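Local coordinates for 39 kDa initiator binding protein (Trichomonas vaginalis, PDB 1Q87) that binds, as a whole protein, the initiator (Inr) element of core promoters, the chain here being its C-terminal domain, at residues 80-83 against 87-90; 126-131 against 195-200; 158-161 against 166-169. All coordinates share one frame; numbering follows the deposited sequence.

Contact 1: residues 80-83 against 87-90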
ATOM      1  N   VAL A  80      -3.528  11.935  -6.027  1.00 52.49           N
ATOM      2  CA  VAL A  80      -2.804  10.863  -5.389  1.00 42.47           C
ATOM      3  C   VAL A  80      -3.376   9.510  -5.810  1.00 53.37           C
ATOM      4  O   VAL A  80      -2.649   8.615  -6.238  1.00 43.62           O
ATOM      5  CB  VAL A  80      -2.903  10.961  -3.868  1.00 53.23           C
ATOM      6  CG1 VAL A  80      -2.279   9.703  -3.209  1.00 43.59           C
ATOM      7  CG2 VAL A  80      -2.184  12.202  -3.387  1.00 50.95           C
ATOM      8  N   ILE A  81      -4.685   9.362  -5.659  1.00 51.56           N
ATOM      9  CA  ILE A  81      -5.341   8.122  -6.002  1.00 50.78           C
ATOM     10  C   ILE A  81      -5.161   7.765  -7.491  1.00 50.30           C
ATOM     11  O   ILE A  81      -4.847   6.624  -7.840  1.00 45.75           O
ATOM     12  CB  ILE A  81      -6.833   8.203  -5.629  1.00 44.66           C
ATOM     13  CG1 ILE A  81      -6.950   8.331  -4.101  1.00 44.01           C
ATOM     14  CG2 ILE A  81      -7.579   6.935  -6.089  1.00 39.20           C
ATOM     15  CD1 ILE A  81      -8.370   8.605  -3.574  1.00 33.30           C
ATOM     16  N   SER A  82      -5.339   8.748  -8.359  1.00 51.72           N
ATOM     17  CA  SER A  82      -5.211   8.516  -9.781  1.00 50.58           C
ATOM     18  C   SER A  82      -3.820   7.974 -10.131  1.00 55.55           C
ATOM     19  O   SER A  82      -3.705   7.136 -11.034  1.00 50.90           O
ATOM     20  CB  SER A  82      -5.485   9.793 -10.548  1.00 53.32           C
ATOM     21  OG  SER A  82      -5.192   9.594 -11.913  1.00 63.77           O
ATOM     22  N   ALA A  83      -2.786   8.439  -9.415  1.00 45.45           N
ATOM     23  CA  ALA A  83      -1.409   8.009  -9.634  1.00 46.86           C
ATOM     24  C   ALA A  83      -1.155   6.626  -9.104  1.00 48.54           C
ATOM     25  O   ALA A  83      -0.329   5.910  -9.638  1.00 52.60           O
ATOM     26  CB  ALA A  83      -0.432   8.966  -8.995  1.00 47.38           C
ATOM     27  N   PRO A  87      -3.194   1.401 -14.605  1.00 83.33           N
ATOM     28  CA  PRO A  87      -2.636   2.372 -15.556  1.00 83.69           C
ATOM     29  C   PRO A  87      -3.553   3.579 -15.722  1.00 77.59           C
ATOM     30  O   PRO A  87      -4.770   3.491 -15.487  1.00 73.54           O
ATOM     31  CB  PRO A  87      -2.519   1.567 -16.860  1.00 81.18           C
ATOM     32  CG  PRO A  87      -2.522   0.127 -16.402  1.00 89.01           C
ATOM     33  CD  PRO A  87      -3.560   0.162 -15.309  1.00 86.59           C
ATOM     34  N   GLN A  88      -2.959   4.700 -16.115  1.00 72.49           N
ATOM     35  CA  GLN A  88      -3.722   5.921 -16.347  1.00 75.29           C
ATOM     36  C   GLN A  88      -4.587   5.750 -17.602  1.00 75.05           C
ATOM     37  O   GLN A  88      -5.730   6.199 -17.661  1.00 71.55           O
ATOM     38  CB  GLN A  88      -2.782   7.112 -16.565  1.00 73.22           C
ATOM     39  CG  GLN A  88      -1.705   7.243 -15.530  1.00 74.47           C
ATOM     40  CD  GLN A  88      -2.276   7.154 -14.159  1.00 84.42           C
ATOM     41  OE1 GLN A  88      -3.180   7.915 -13.815  1.00 86.21           O
ATOM     42  NE2 GLN A  88      -1.771   6.213 -13.358  1.00 82.41           N
ATOM     43  N   GLU A  89      -4.013   5.097 -18.605  1.00 80.54           N
ATOM     44  CA  GLU A  89      -4.675   4.875 -19.888  1.00 88.35           C
ATOM     45  C   GLU A  89      -6.032   4.167 -19.818  1.00 87.99           C
ATOM     46  O   GLU A  89      -6.934   4.490 -20.595  1.00 93.08           O
ATOM     47  CB  GLU A  89      -3.733   4.116 -20.835  1.00 96.23           C
ATOM     48  CG  GLU A  89      -2.462   3.561 -20.175  1.00103.91           C
ATOM     49  CD  GLU A  89      -1.517   4.652 -19.670  1.00111.57           C
ATOM     50  OE1 GLU A  89      -1.137   4.594 -18.480  1.00116.00           O
ATOM     51  OE2 GLU A  89      -1.147   5.558 -20.457  1.00115.06           O
ATOM     52  N   GLU A  90      -6.187   3.206 -18.907  1.00 81.43           N
ATOM     53  CA  GLU A  90      -7.464   2.507 -18.760  1.00 78.09           C
ATOM     54  C   GLU A  90      -8.617   3.470 -18.402  1.00 72.76           C
ATOM     55  O   GLU A  90      -8.475   4.375 -17.580  1.00 71.71           O
ATOM     56  CB  GLU A  90      -7.332   1.420 -17.703  1.00 83.72           C
ATOM     57  CG  GLU A  90      -8.650   0.822 -17.291  1.00 93.02           C
ATOM     58  CD  GLU A  90      -8.466  -0.388 -16.404  1.00101.07           C
ATOM     59  OE1 GLU A  90      -7.830  -0.253 -15.327  1.00101.81           O
ATOM     60  OE2 GLU A  90      -8.955  -1.475 -16.792  1.00102.80           O
TER
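Q88 reaches back from the loop to the last turn of helix 74-84, where its amide meets the backbone and hydroxyl of S82. The nearest CA atoms, those of S82 and Q88, are 7.2 Å apart, so the side chain spans the gap. From CB, CG sits beside the backbone N of Q88 (chi1 -49°), and a second bend at chi2 (-49°) swings the chain over toward the helix. Touching begins at CD of Q88, which lies 3.4 Å from S82 O. Beyond it come the two ends of the amide, which is probably modelled turned over. As modelled, Q88 OE1 is 2.9 Å from S82 O and 3.2 Å from S82 OG. With the ends exchanged, S82 O and OG may each share a hydrogen bond with the amide, but the model does not settle this. A83 lies at the margin of the contact. S82 O also accepts a hydrogen bond from R56, at the start of helix 56-67. V80 and I81 pack against helix 111-123. On the loop side, E90 forms a salt bridge with K93 of strand 92-94, which pairs antiparallel with strand 53-55.

Contact 2: residues 126-131 against 195-200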
ATOM      1  N   GLY A 126      16.064   7.577  -4.088  1.00 83.46           N
ATOM      2  CA  GLY A 126      16.139   7.306  -5.513  1.00 83.90           C
ATOM      3  C   GLY A 126      14.846   6.950  -6.230  1.00 85.86           C
ATOM      4  O   GLY A 126      14.883   6.491  -7.370  1.00 86.94           O
ATOM      5  N   HIS A 127      13.704   7.162  -5.580  1.00 85.04           N
ATOM      6  CA  HIS A 127      12.400   6.881  -6.186  1.00 77.31           C
ATOM      7  C   HIS A 127      12.310   5.470  -6.753  1.00 69.88           C
ATOM      8  O   HIS A 127      12.186   5.271  -7.957  1.00 68.52           O
ATOM      9  CB  HIS A 127      12.107   7.876  -7.309  1.00 83.97           C
ATOM     10  CG  HIS A 127      12.578   9.272  -7.029  1.00 87.20           C
ATOM     11  ND1 HIS A 127      11.719  10.341  -6.961  1.00 88.33           N
ATOM     12  CD2 HIS A 127      13.825   9.770  -6.851  1.00 92.97           C
ATOM     13  CE1 HIS A 127      12.419  11.449  -6.756  1.00 93.27           C
ATOM     14  NE2 HIS A 127      13.696  11.128  -6.686  1.00 85.94           N
ATOM     15  N   TRP A 128      12.356   4.485  -5.877  1.00 70.32           N
ATOM     16  CA  TRP A 128      12.281   3.109  -6.318  1.00 67.24           C
ATOM     17  C   TRP A 128      10.859   2.578  -6.490  1.00 62.24           C
ATOM     18  O   TRP A 128      10.653   1.704  -7.326  1.00 69.45           O
ATOM     19  CB  TRP A 128      13.072   2.195  -5.358  1.00 66.90           C
ATOM     20  CG  TRP A 128      12.813   2.438  -3.895  1.00 61.79           C
ATOM     21  CD1 TRP A 128      13.494   3.294  -3.065  1.00 60.36           C
ATOM     22  CD2 TRP A 128      11.777   1.844  -3.097  1.00 58.69           C
ATOM     23  NE1 TRP A 128      12.941   3.261  -1.794  1.00 67.43           N
ATOM     24  CE2 TRP A 128      11.889   2.380  -1.793  1.00 58.23           C
ATOM     25  CE3 TRP A 128      10.765   0.913  -3.358  1.00 62.81           C
ATOM     26  CZ2 TRP A 128      11.018   2.015  -0.759  1.00 67.63           C
ATOM     27  CZ3 TRP A 128       9.894   0.551  -2.319  1.00 54.98           C
ATOM     28  CH2 TRP A 128      10.030   1.098  -1.046  1.00 63.01           C
ATOM     29  N   LEU A 129       9.892   3.097  -5.722  1.00 58.37           N
ATOM     30  CA  LEU A 129       8.485   2.652  -5.790  1.00 48.10           C
ATOM     31  C   LEU A 129       7.796   2.944  -7.130  1.00 55.98           C
ATOM     32  O   LEU A 129       7.940   4.031  -7.697  1.00 57.58           O
ATOM     33  CB  LEU A 129       7.663   3.299  -4.664  1.00 47.73           C
ATOM     34  CG  LEU A 129       6.228   2.790  -4.403  1.00 44.87           C
ATOM     35  CD1 LEU A 129       6.237   1.378  -3.880  1.00 44.55           C
ATOM     36  CD2 LEU A 129       5.547   3.657  -3.389  1.00 50.69           C
ATOM     37  N   THR A 130       7.049   1.971  -7.645  1.00 57.09           N
ATOM     38  CA  THR A 130       6.335   2.151  -8.911  1.00 47.48           C
ATOM     39  C   THR A 130       4.994   1.427  -8.810  1.00 47.83           C
ATOM     40  O   THR A 130       4.906   0.360  -8.222  1.00 47.81           O
ATOM     41  CB  THR A 130       7.166   1.569 -10.096  1.00 59.86           C
ATOM     42  OG1 THR A 130       6.452   1.726 -11.334  1.00 56.92           O
ATOM     43  CG2 THR A 130       7.450   0.093  -9.863  1.00 63.73           C
ATOM     44  N   PHE A 131       3.935   2.018  -9.344  1.00 51.08           N
ATOM     45  CA  PHE A 131       2.634   1.366  -9.284  1.00 55.10           C
ATOM     46  C   PHE A 131       2.255   0.779 -10.620  1.00 66.17           C
ATOM     47  O   PHE A 131       1.122   0.325 -10.818  1.00 63.47           O
ATOM     48  CB  PHE A 131       1.582   2.361  -8.832  1.00 54.18           C
ATOM     49  CG  PHE A 131       1.791   2.819  -7.436  1.00 50.46           C
ATOM     50  CD1 PHE A 131       1.463   1.996  -6.384  1.00 44.11           C
ATOM     51  CD2 PHE A 131       2.468   4.009  -7.177  1.00 43.79           C
ATOM     52  CE1 PHE A 131       1.807   2.340  -5.095  1.00 47.15           C
ATOM     53  CE2 PHE A 131       2.814   4.348  -5.886  1.00 45.48           C
ATOM     54  CZ  PHE A 131       2.487   3.517  -4.849  1.00 36.26           C
ATOM     55  N   LYS A 195       9.727   2.990  10.279  1.00 47.91           N
ATOM     56  CA  LYS A 195      10.340   2.101  11.258  1.00 55.35           C
ATOM     57  C   LYS A 195      10.931   0.869  10.558  1.00 62.39           C
ATOM     58  O   LYS A 195      12.080   0.464  10.815  1.00 67.82           O
ATOM     59  CB  LYS A 195       9.264   1.626  12.251  1.00 51.92           C
ATOM     60  CG  LYS A 195       9.718   1.449  13.682  1.00 73.54           C
ATOM     61  CD  LYS A 195      10.802   0.391  13.831  1.00 87.30           C
ATOM     62  CE  LYS A 195      11.349   0.354  15.262  1.00 89.40           C
ATOM     63  NZ  LYS A 195      10.283   0.061  16.276  1.00 93.39           N
ATOM     64  N   TYR A 196      10.126   0.263   9.688  1.00 63.55           N
ATOM     65  CA  TYR A 196      10.534  -0.928   8.979  1.00 57.02           C
ATOM     66  C   TYR A 196      11.734  -0.692   8.097  1.00 63.54           C
ATOM     67  O   TYR A 196      12.626  -1.539   8.037  1.00 66.19           O
ATOM     68  CB  TYR A 196       9.382  -1.488   8.148  1.00 59.59           C
ATOM     69  CG  TYR A 196       9.842  -2.578   7.219  1.00 50.37           C
ATOM     70  CD1 TYR A 196      10.257  -2.272   5.923  1.00 54.98           C
ATOM     71  CD2 TYR A 196       9.934  -3.907   7.648  1.00 51.31           C
ATOM     72  CE1 TYR A 196      10.754  -3.254   5.073  1.00 59.86           C
ATOM     73  CE2 TYR A 196      10.439  -4.910   6.799  1.00 52.30           C
ATOM     74  CZ  TYR A 196      10.848  -4.566   5.512  1.00 54.56           C
ATOM     75  OH  TYR A 196      11.379  -5.506   4.660  1.00 56.98           O
ATOM     76  N   PHE A 197      11.769   0.437   7.398  1.00 55.67           N
ATOM     77  CA  PHE A 197      12.919   0.715   6.543  1.00 65.37           C
ATOM     78  C   PHE A 197      14.102   1.218   7.356  1.00 74.06           C
ATOM     79  O   PHE A 197      15.198   1.438   6.822  1.00 74.14           O
ATOM     80  CB  PHE A 197      12.561   1.727   5.468  1.00 65.45           C
ATOM     81  CG  PHE A 197      11.961   1.112   4.249  1.00 71.07           C
ATOM     82  CD1 PHE A 197      12.773   0.525   3.290  1.00 76.11           C
ATOM     83  CD2 PHE A 197      10.593   1.097   4.070  1.00 68.03           C
ATOM     84  CE1 PHE A 197      12.237  -0.065   2.173  1.00 77.01           C
ATOM     85  CE2 PHE A 197      10.040   0.511   2.959  1.00 73.84           C
ATOM     86  CZ  PHE A 197      10.865  -0.075   2.001  1.00 80.91           C
ATOM     87  N   GLU A 198      13.863   1.408   8.651  1.00 79.68           N
ATOM     88  CA  GLU A 198      14.899   1.852   9.566  1.00 85.22           C
ATOM     89  C   GLU A 198      15.606   0.563   9.971  1.00 83.65           C
ATOM     90  O   GLU A 198      16.826   0.427   9.844  1.00 84.24           O
ATOM     91  CB  GLU A 198      14.266   2.507  10.790  1.00 93.35           C
ATOM     92  CG  GLU A 198      15.251   3.167  11.745  1.00106.00           C
ATOM     93  CD  GLU A 198      14.642   3.412  13.126  1.00111.84           C
ATOM     94  OE1 GLU A 198      14.415   2.422  13.859  1.00113.42           O
ATOM     95  OE2 GLU A 198      14.381   4.586  13.474  1.00106.84           O
ATOM     96  N   MET A 199      14.801  -0.387  10.426  1.00 77.68           N
ATOM     97  CA  MET A 199      15.269  -1.693  10.858  1.00 75.30           C
ATOM     98  C   MET A 199      15.878  -2.537   9.751  1.00 74.48           C
ATOM     99  O   MET A 199      16.656  -3.429  10.036  1.00 77.21           O
ATOM    100  CB  MET A 199      14.110  -2.490  11.437  1.00 74.67           C
ATOM    101  CG  MET A 199      13.389  -1.822  12.552  1.00 84.36           C
ATOM    102  SD  MET A 199      13.882  -2.572  14.075  1.00 96.09           S
ATOM    103  CE  MET A 199      12.743  -3.955  14.136  1.00100.44           C
ATOM    104  N   LYS A 200      15.508  -2.282   8.502  1.00 68.72           N
ATOM    105  CA  LYS A 200      15.991  -3.084   7.388  1.00 65.57           C
ATOM    106  C   LYS A 200      16.128  -2.185   6.193  1.00 70.57           C
ATOM    107  O   LYS A 200      15.299  -2.220   5.295  1.00 69.61           O
ATOM    108  CB  LYS A 200      14.973  -4.180   7.050  1.00 66.67           C
ATOM    109  CG  LYS A 200      14.279  -4.813   8.251  1.00 63.97           C
ATOM    110  CD  LYS A 200      14.826  -6.190   8.587  1.00 72.27           C
ATOM    111  CE  LYS A 200      14.170  -6.738   9.853  1.00 76.30           C
ATOM    112  NZ  LYS A 200      14.444  -8.188  10.103  1.00 72.75           N
TER
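The backbones at W128 and F197 stay far apart, with 13.1 Å between their CA atoms, and the two side chains bridge the gap from opposite directions. W128 comes from the loop after helix 111-123, F197 from helix 193-199. Two atoms of the indole benzo ring, CZ2 and CH2 of W128, meet the tip atom of the phenyl ring, F197 CZ. W128 CH2 lies 3.4 Å from F197 CZ, and CZ2 of the same indole is 3.5 Å from that CZ. The pair meets obliquely, the ring planes inclined at 42° and the centroids 5.3 Å apart. The indole CG is wedged between the backbone N and the carbonyl carbon of W128 (chi1 46°), a crowded position that sends the ring toward the helix. L129 CB lies over one face of the indole, 4.0 Å above the plane and toward the rim. On the phenyl ring, Y196 CD1 lies over one face, near the rim. The helix is near its end here: K195 O accepts from both E198 N and M199 N, and K200 leaves helical geometry. W128 also packs on L118 and S122 of helix 111-123. Backbone bonds tie W128 and T130 to G148. This is a helix-on-sheet hydrophobic core with an aromatic pair in it, where helix 111-123, helix 193-199 and the 126-131 loop meet over the L158 and L160 side of the antiparallel sheet.

Contact 3: residues 158-161 against 166-169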
ATOM      1  N   LEU A 158       4.410  -5.778  -0.705  1.00 36.66           N
ATOM      2  CA  LEU A 158       5.353  -4.961  -1.458  1.00 43.01           C
ATOM      3  C   LEU A 158       6.597  -5.818  -1.743  1.00 46.41           C
ATOM      4  O   LEU A 158       7.227  -6.362  -0.836  1.00 44.75           O
ATOM      5  CB  LEU A 158       5.756  -3.706  -0.659  1.00 41.97           C
ATOM      6  CG  LEU A 158       6.941  -2.896  -1.227  1.00 40.92           C
ATOM      7  CD1 LEU A 158       6.500  -2.235  -2.535  1.00 38.18           C
ATOM      8  CD2 LEU A 158       7.462  -1.837  -0.194  1.00 43.41           C
ATOM      9  N   ILE A 159       6.949  -5.954  -3.008  1.00 50.86           N
ATOM     10  CA  ILE A 159       8.130  -6.734  -3.350  1.00 55.71           C
ATOM     11  C   ILE A 159       9.255  -5.727  -3.560  1.00 51.95           C
ATOM     12  O   ILE A 159       9.021  -4.716  -4.203  1.00 49.07           O
ATOM     13  CB  ILE A 159       7.910  -7.532  -4.650  1.00 52.71           C
ATOM     14  CG1 ILE A 159       6.760  -8.518  -4.482  1.00 53.32           C
ATOM     15  CG2 ILE A 159       9.185  -8.279  -5.028  1.00 57.07           C
ATOM     16  CD1 ILE A 159       6.415  -9.223  -5.796  1.00 50.52           C
ATOM     17  N   LEU A 160      10.446  -6.007  -3.008  1.00 58.12           N
ATOM     18  CA  LEU A 160      11.646  -5.139  -3.103  1.00 62.17           C
ATOM     19  C   LEU A 160      12.865  -5.833  -3.688  1.00 68.41           C
ATOM     20  O   LEU A 160      13.362  -6.823  -3.118  1.00 60.85           O
ATOM     21  CB  LEU A 160      12.051  -4.634  -1.729  1.00 62.63           C
ATOM     22  CG  LEU A 160      11.345  -3.359  -1.318  1.00 77.28           C
ATOM     23  CD1 LEU A 160      11.692  -3.000   0.129  1.00 77.88           C
ATOM     24  CD2 LEU A 160      11.773  -2.266  -2.299  1.00 79.79           C
ATOM     25  N   LYS A 161      13.362  -5.285  -4.793  1.00 75.26           N
ATOM     26  CA  LYS A 161      14.523  -5.838  -5.494  1.00 84.72           C
ATOM     27  C   LYS A 161      15.807  -5.088  -5.174  1.00 85.21           C
ATOM     28  O   LYS A 161      16.116  -4.092  -5.813  1.00 83.93           O
ATOM     29  CB  LYS A 161      14.283  -5.821  -7.007  1.00 83.92           C
ATOM     30  CG  LYS A 161      15.313  -6.599  -7.803  1.00 88.85           C
ATOM     31  CD  LYS A 161      14.629  -7.556  -8.761  1.00 94.43           C
ATOM     32  CE  LYS A 161      15.624  -8.457  -9.472  1.00 99.43           C
ATOM     33  NZ  LYS A 161      14.960  -9.661 -10.057  1.00 95.91           N
ATOM     34  N   ILE A 166      15.709 -10.234  -3.476  1.00 72.98           N
ATOM     35  CA  ILE A 166      14.312  -9.925  -3.236  1.00 62.56           C
ATOM     36  C   ILE A 166      13.845 -10.021  -1.782  1.00 68.72           C
ATOM     37  O   ILE A 166      14.181 -10.965  -1.053  1.00 69.92           O
ATOM     38  CB  ILE A 166      13.439 -10.841  -4.094  1.00 58.88           C
ATOM     39  CG1 ILE A 166      13.642 -10.479  -5.554  1.00 60.47           C
ATOM     40  CG2 ILE A 166      11.967 -10.715  -3.711  1.00 52.11           C
ATOM     41  CD1 ILE A 166      13.426  -9.021  -5.840  1.00 65.94           C
ATOM     42  N   ARG A 167      13.056  -9.029  -1.371  1.00 68.22           N
ATOM     43  CA  ARG A 167      12.507  -9.002  -0.023  1.00 62.84           C
ATOM     44  C   ARG A 167      11.001  -8.737  -0.074  1.00 55.45           C
ATOM     45  O   ARG A 167      10.530  -8.051  -0.976  1.00 53.68           O
ATOM     46  CB  ARG A 167      13.192  -7.908   0.783  1.00 65.37           C
ATOM     47  CG  ARG A 167      12.943  -7.981   2.265  1.00 74.07           C
ATOM     48  CD  ARG A 167      13.383  -6.698   2.938  1.00 81.30           C
ATOM     49  NE  ARG A 167      14.568  -6.129   2.297  1.00 84.10           N
ATOM     50  CZ  ARG A 167      14.985  -4.879   2.493  1.00 89.15           C
ATOM     51  NH1 ARG A 167      14.310  -4.071   3.309  1.00 77.95           N
ATOM     52  NH2 ARG A 167      16.077  -4.432   1.876  1.00 86.41           N
ATOM     53  N   LYS A 168      10.255  -9.274   0.889  1.00 46.94           N
ATOM     54  CA  LYS A 168       8.826  -9.055   0.921  1.00 43.60           C
ATOM     55  C   LYS A 168       8.301  -8.517   2.252  1.00 51.31           C
ATOM     56  O   LYS A 168       8.739  -8.951   3.308  1.00 49.78           O
ATOM     57  CB  LYS A 168       8.094 -10.337   0.567  1.00 42.95           C
ATOM     58  CG  LYS A 168       8.160 -10.663  -0.935  1.00 40.59           C
ATOM     59  CD  LYS A 168       7.356 -11.906  -1.267  1.00 48.62           C
ATOM     60  CE  LYS A 168       7.620 -12.383  -2.692  1.00 57.57           C
ATOM     61  NZ  LYS A 168       6.963 -13.695  -2.944  1.00 65.54           N
ATOM     62  N   ILE A 169       7.370  -7.562   2.209  1.00 44.65           N
ATOM     63  CA  ILE A 169       6.805  -7.008   3.446  1.00 42.07           C
ATOM     64  C   ILE A 169       5.319  -6.693   3.229  1.00 45.34           C
ATOM     65  O   ILE A 169       4.944  -6.075   2.231  1.00 40.98           O
ATOM     66  CB  ILE A 169       7.612  -5.773   3.883  1.00 39.78           C
ATOM     67  CG1 ILE A 169       7.037  -5.219   5.166  1.00 42.92           C
ATOM     68  CG2 ILE A 169       7.753  -4.806   2.746  1.00 39.73           C
ATOM     69  CD1 ILE A 169       7.094  -6.223   6.326  1.00 38.84           C
TER
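L158 pairs with I169 and L160 with R167 in the antiparallel beta hairpin formed by strands 157-162 and 165-171. Both are hydrogen-bonded pairs, each with two backbone bonds. The shortest of the four bonds is R167 N to L160 O, 2.8 Å. The longest is I169 N to L158 O, 3.3 Å. Between these pairs lies the non-hydrogen-bonded pair I159 and K168. The buried face carries L158, L160, R167 and I169. Here L158 CB approaches I169 CG2 at 4.1 Å. One methyl, L160 CD1, lies over a face of the R167 guanidinium, 4.2 Å above its plane and toward the rim. The close packing of this face comes from residues that shut over it: W193 touches L158, and Y196 packs on R167 and I169. The other face, with I159, K161, I166 and K168, is more open to solvent. I159 CG2 meets I166 CG2 diagonally, 3.9 Å away. The turn at chi2 of I166 (-53°) brings CD1 beside K161, 3.4 Å from K161 CA and 3.5 Å from K161 CD. The exposed face thus still has local apolar contacts. R167 gives weak hydrogen bonds to the carbonyls of K200 and P201, just past helix 193-199. One cationic group therefore lies against a leucine methyl and beside two carbonyl oxygens, which would probably stabilise its charge on the otherwise apolar face of the hairpin.

How the contacts relate
Contacts 2 and 3 form one unit. Their centres are 10 Å apart, and contact 3 is nested in the chain loop that contact 2 closes. L160 is the shared piece: its CD2 lies 3.4 Å from W128 CZ3, and its CD1 lies 3.6 Å from F197 CZ. One strand of the hairpin, through L160, thus packs against both rings of the aromatic pair. Contact 1 comes earlier in the chain and lies at the surface of the helical part, its centre 21 Å from that of contact 2 and 23 Å from that of contact 3. It touches contact 2 lightly, with A83 O 4.1 Å from F131 CB. Its nearest atoms stay about 13 Å from contact 3.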